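PDB 3EY5: acetyltransferase-like, GNAT family from Bacteroides thetaiotaomicron, which probably transfers an acetyl group to an amino group of a substrate, acting as an N-acetyltransferase of the GNAT family. Local coordinates for residues E32-R35 / E36-H39; E96-C99 / E100-R104. All blocks are in the same frame, centred on the assembly; numbering follows the deposited sequence.

Contact 1 (E32-R35 / E36-H39); sequences EEYR and ELEH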
loop_
_atom_site.group_PDB
_atom_site.type_symbol
_atom_site.label_atom_id
_atom_site.label_comp_id
_atom_site.label_asym_id
_atom_site.label_seq_id
_atom_site.Cartn_x
_atom_site.Cartn_y
_atom_site.Cartn_z
ATOM N N GLU A 32 -10.412 11.113 -0.723
ATOM C CA GLU A 32 -9.536 11.548 -1.833
ATOM C C GLU A 32 -8.319 10.667 -1.944
ATOM O O GLU A 32 -7.550 10.821 -2.884
ATOM C CB GLU A 32 -9.052 12.998 -1.672
ATOM C CG GLU A 32 -10.144 14.068 -1.527
ATOM C CD GLU A 32 -10.549 14.301 -0.064
ATOM O OE1 GLU A 32 -10.166 13.483 0.823
ATOM O OE2 GLU A 32 -11.248 15.308 0.201
ATOM N N GLU A 33 -8.124 9.765 -0.980
ATOM C CA GLU A 33 -6.924 8.916 -0.961
ATOM C C GLU A 33 -7.116 7.479 -1.368
ATOM O O GLU A 33 -6.236 6.637 -1.160
ATOM C CB GLU A 33 -6.240 8.964 0.392
ATOM C CG GLU A 33 -5.451 10.231 0.544
ATOM C CD GLU A 33 -4.755 10.316 1.874
ATOM O OE1 GLU A 33 -3.907 9.436 2.192
ATOM O OE2 GLU A 33 -5.073 11.281 2.593
ATOM N N TYR A 34 -8.245 7.176 -1.973
ATOM C CA TYR A 34 -8.361 5.862 -2.620
ATOM C C TYR A 34 -9.278 6.015 -3.779
ATOM O O TYR A 34 -9.991 6.986 -3.875
ATOM C CB TYR A 34 -8.847 4.769 -1.637
ATOM C CG TYR A 34 -10.063 5.183 -0.847
ATOM C CD1 TYR A 34 -11.355 4.970 -1.341
ATOM C CD2 TYR A 34 -9.925 5.836 0.385
ATOM C CE1 TYR A 34 -12.481 5.384 -0.619
ATOM C CE2 TYR A 34 -11.052 6.255 1.111
ATOM C CZ TYR A 34 -12.307 6.025 0.601
ATOM O OH TYR A 34 -13.395 6.423 1.322
ATOM N N ARG A 35 -9.276 5.058 -4.687
ATOM C CA ARG A 35 -10.123 5.233 -5.853
ATOM C C ARG A 35 -11.598 5.066 -5.498
ATOM O O ARG A 35 -11.934 4.566 -4.433
ATOM C CB ARG A 35 -9.672 4.323 -6.994
ATOM C CG ARG A 35 -9.542 2.861 -6.624
ATOM C CD ARG A 35 -8.920 2.115 -7.811
ATOM N NE ARG A 35 -7.452 2.015 -7.754
ATOM C CZ ARG A 35 -6.613 2.629 -8.588
ATOM N NH1 ARG A 35 -7.080 3.420 -9.540
ATOM N NH2 ARG A 35 -5.301 2.454 -8.465
ATOM N N GLU A 36 -12.470 5.514 -6.390
ATOM C CA GLU A 36 -13.906 5.290 -6.233
ATOM C C GLU A 36 -14.175 3.801 -5.959
ATOM O O GLU A 36 -13.545 2.921 -6.541
ATOM C CB GLU A 36 -14.700 5.808 -7.449
ATOM C CG GLU A 36 -16.071 6.452 -7.066
ATOM C CD GLU A 36 -16.872 5.628 -6.009
ATOM O OE1 GLU A 36 -17.660 4.710 -6.409
ATOM O OE2 GLU A 36 -16.695 5.891 -4.778
ATOM N N LEU A 37 -15.103 3.536 -5.049
ATOM C CA LEU A 37 -15.329 2.181 -4.581
ATOM C C LEU A 37 -15.763 1.250 -5.714
ATOM O O LEU A 37 -15.192 0.166 -5.878
ATOM C CB LEU A 37 -16.295 2.162 -3.403
ATOM C CG LEU A 37 -15.739 2.752 -2.085
ATOM C CD1 LEU A 37 -16.661 2.294 -0.936
ATOM C CD2 LEU A 37 -14.284 2.324 -1.810
ATOM N N GLU A 38 -16.723 1.687 -6.528
ATOM C CA GLU A 38 -17.120 0.886 -7.692
ATOM C C GLU A 38 -15.914 0.472 -8.540
ATOM O O GLU A 38 -15.913 -0.630 -9.072
ATOM C CB GLU A 38 -18.202 1.565 -8.572
ATOM C CG GLU A 38 -18.984 0.516 -9.445
ATOM C CD GLU A 38 -19.551 1.042 -10.781
ATOM O OE1 GLU A 38 -19.504 2.268 -11.030
ATOM O OE2 GLU A 38 -20.062 0.218 -11.593
ATOM N N HIS A 39 -14.906 1.349 -8.643
ATOM C CA HIS A 39 -13.677 1.081 -9.412
ATOM C C HIS A 39 -12.761 0.095 -8.699
ATOM O O HIS A 39 -12.086 -0.746 -9.320
ATOM C CB HIS A 39 -12.882 2.363 -9.611
ATOM C CG HIS A 39 -13.503 3.329 -10.563
ATOM N ND1 HIS A 39 -14.705 3.093 -11.197
ATOM C CD2 HIS A 39 -13.092 4.550 -10.979
ATOM C CE1 HIS A 39 -15.003 4.123 -11.968
ATOM N NE2 HIS A 39 -14.040 5.022 -11.852
#

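Contact 2 (E96-C99 / E100-R104); sequences EHLC and EFLKR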
loop_
_atom_site.group_PDB
_atom_site.type_symbol
_atom_site.label_atom_id
_atom_site.label_comp_id
_atom_site.label_asym_id
_atom_site.label_seq_id
_atom_site.Cartn_x
_atom_site.Cartn_y
_atom_site.Cartn_z
ATOM N N GLU A 96 6.662 -7.576 9.148
ATOM C CA GLU A 96 7.538 -8.726 9.223
ATOM C C GLU A 96 7.154 -9.875 8.272
ATOM O O GLU A 96 7.991 -10.326 7.484
ATOM C CB GLU A 96 7.564 -9.189 10.668
ATOM C CG GLU A 96 8.067 -10.578 10.939
ATOM C CD GLU A 96 7.937 -10.937 12.435
ATOM O OE1 GLU A 96 7.232 -10.212 13.185
ATOM O OE2 GLU A 96 8.551 -11.942 12.865
ATOM N N HIS A 97 5.906 -10.341 8.331
ATOM C CA HIS A 97 5.462 -11.410 7.428
ATOM C C HIS A 97 5.196 -10.930 5.995
ATOM O O HIS A 97 5.194 -11.727 5.067
ATOM C CB HIS A 97 4.235 -12.170 7.967
ATOM C CG HIS A 97 3.786 -13.276 7.063
ATOM N ND1 HIS A 97 4.389 -14.515 7.043
ATOM C CD2 HIS A 97 2.825 -13.313 6.113
ATOM C CE1 HIS A 97 3.801 -15.272 6.135
ATOM N NE2 HIS A 97 2.855 -14.561 5.549
ATOM N N LEU A 98 4.992 -9.626 5.810
ATOM C CA LEU A 98 4.801 -9.097 4.483
ATOM C C LEU A 98 6.068 -9.301 3.655
ATOM O O LEU A 98 6.011 -9.645 2.480
ATOM C CB LEU A 98 4.419 -7.599 4.512
ATOM C CG LEU A 98 4.403 -6.980 3.104
ATOM C CD1 LEU A 98 3.283 -7.553 2.232
ATOM C CD2 LEU A 98 4.333 -5.454 3.128
ATOM N N CYS A 99 7.209 -9.037 4.274
ATOM C CA CYS A 99 8.517 -9.338 3.683
ATOM C C CYS A 99 8.810 -10.820 3.426
ATOM O O CYS A 99 9.622 -11.147 2.580
ATOM C CB CYS A 99 9.607 -8.717 4.551
ATOM S SG CYS A 99 9.372 -6.931 4.595
ATOM N N GLU A 100 8.142 -11.714 4.137
ATOM C CA GLU A 100 8.223 -13.143 3.810
ATOM C C GLU A 100 7.349 -13.457 2.594
ATOM O O GLU A 100 7.722 -14.235 1.707
ATOM C CB GLU A 100 7.765 -14.003 4.983
ATOM C CG GLU A 100 8.373 -13.636 6.318
ATOM C CD GLU A 100 7.909 -14.569 7.450
ATOM O OE1 GLU A 100 7.777 -15.804 7.209
ATOM O OE2 GLU A 100 7.689 -14.070 8.585
ATOM N N PHE A 101 6.163 -12.859 2.575
ATOM C CA PHE A 101 5.137 -13.204 1.604
ATOM C C PHE A 101 5.502 -12.660 0.233
ATOM O O PHE A 101 5.255 -13.324 -0.789
ATOM C CB PHE A 101 3.809 -12.648 2.099
ATOM C CG PHE A 101 2.624 -12.971 1.223
ATOM C CD1 PHE A 101 2.214 -14.291 1.024
ATOM C CD2 PHE A 101 1.881 -11.937 0.642
ATOM C CE1 PHE A 101 1.123 -14.579 0.231
ATOM C CE2 PHE A 101 0.781 -12.210 -0.141
ATOM C CZ PHE A 101 0.392 -13.533 -0.353
ATOM N N LEU A 102 6.089 -11.455 0.226
ATOM C CA LEU A 102 6.549 -10.782 -0.991
ATOM C C LEU A 102 8.083 -10.712 -0.954
ATOM O O LEU A 102 8.675 -10.061 -0.075
ATOM C CB LEU A 102 5.937 -9.370 -1.119
ATOM C CG LEU A 102 4.411 -9.182 -1.083
ATOM C CD1 LEU A 102 4.056 -7.748 -1.192
ATOM C CD2 LEU A 102 3.682 -9.957 -2.180
ATOM N N LYS A 103 8.733 -11.417 -1.869
ATOM C CA LYS A 103 10.174 -11.552 -1.808
ATOM C C LYS A 103 10.908 -10.603 -2.765
ATOM O O LYS A 103 11.982 -10.092 -2.430
ATOM C CB LYS A 103 10.568 -13.017 -2.039
ATOM C CG LYS A 103 10.508 -13.861 -0.767
ATOM C CD LYS A 103 11.796 -13.636 0.000
ATOM C CE LYS A 103 11.563 -13.567 1.464
ATOM N NZ LYS A 103 12.651 -12.751 2.026
ATOM N N ARG A 104 10.319 -10.321 -3.926
ATOM C CA ARG A 104 10.874 -9.262 -4.794
ATOM C C ARG A 104 10.820 -7.907 -4.050
ATOM O O ARG A 104 10.091 -7.793 -3.071
ATOM C CB ARG A 104 10.151 -9.199 -6.137
ATOM C CG ARG A 104 9.826 -10.567 -6.741
ATOM C CD ARG A 104 9.254 -10.407 -8.139
ATOM N NE ARG A 104 8.784 -11.679 -8.685
ATOM C CZ ARG A 104 9.590 -12.585 -9.256
ATOM N NH1 ARG A 104 9.093 -13.719 -9.724
ATOM N NH2 ARG A 104 10.900 -12.372 -9.356
#

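Contact 1 (E32-R35 / E36-H39)
Tyr34 meets Leu37 through CE1 of its ring, 3.7 Å from CD2 of Leu37, with CD1 only a little farther. The methyl comes in obliquely. Tyr34 CG sits between its own backbone N and carbonyl carbon (chi1 49°). Both side chains also pack on helix 15-28: Tyr34 touches Leu25 and Val26, and Leu37 touches Glu22 and Val26. Arg35 comes next. Its aliphatic part runs past the start of the helix, with CD of Arg35 4.4 Å from CB of His39. The guanidinium leads away to a salt bridge with Glu77, a hydrogen bond to Val176 O and a cation-pi contact with Tyr43. The contact is the N-terminal start of helix 37-46 in the GNAT domain, with the preceding loop folded against its first turn. Glu36, which follows Arg35, is the N-cap. Its chain bends at chi2 (-44°), and OE1 of Glu36 accepts from N of Glu38 at 3.2 Å. The N-H points nearly straight at OE1 (161°) but arrives from above the carboxylate plane. On the solvent side, CB of Glu36 lies 4.0 Å above the plane of the His39 ring, toward its rim.

Contact 2 (E96-C99 / E100-R104)
His97 and Glu100 meet one turn apart near the C-terminal end of helix 90-101, the helix of the beta-alpha-beta unit that links strands 74-81 and 106-110 of the GNAT fold. The backbone bonds follow the helical pattern. N of Phe101 donates to O of His97 at 2.9 Å, and N of Glu100 adds a weak bond to that same oxygen. N of Leu102 reaches O of Leu98 at 2.9 Å; this bond closes the last turn, since Leu102 is the first residue to leave helical phi/psi. The apolar contact is Leu98 with Leu102: their CD1 methyls touch at 3.5 Å. Leu98 packs on Ile65 and Leu102 on Tyr67, both of strand 60-69; Tyr74 also touches Leu102. Among the aromatic rings, Phe101 stacks with Phe7, and the His97 ring meets Phe7 with nearly parallel planes. His97 is modelled in two conformers, and its ring contacts hold for one of them. Polar groups gather on the outer side. The His97 and Glu100 side chains cross at about a right angle, the carboxylate plane turned 66° from the ring, with CD of Glu100 3.5 Å from ND1 of His97. The bent Lys103 chain folds back until its CE lies 3.3 Å from O of Cys99.

In the fold
Contacts 1 and 2 lie on opposite sides of the chain's centre, their own centres about 26 Å apart and their nearest atoms about 16 Å apart. Both are only partly buried, and each mixes a covered side with an exposed one. Contact 1 opens a helix and contact 2 closes one, so the polar chemistry differs: a side-chain carboxylate takes up an N-H in the first, while main-chain carbonyls do so in the second. Their neighbours differ as well. The loop and helix start of contact 1 pack on helix 15-28, and an arginine there extends to strand 74-81. Contact 2 sets leucines on strand 60-69, with aromatic stacking on strand 6-9 beside them.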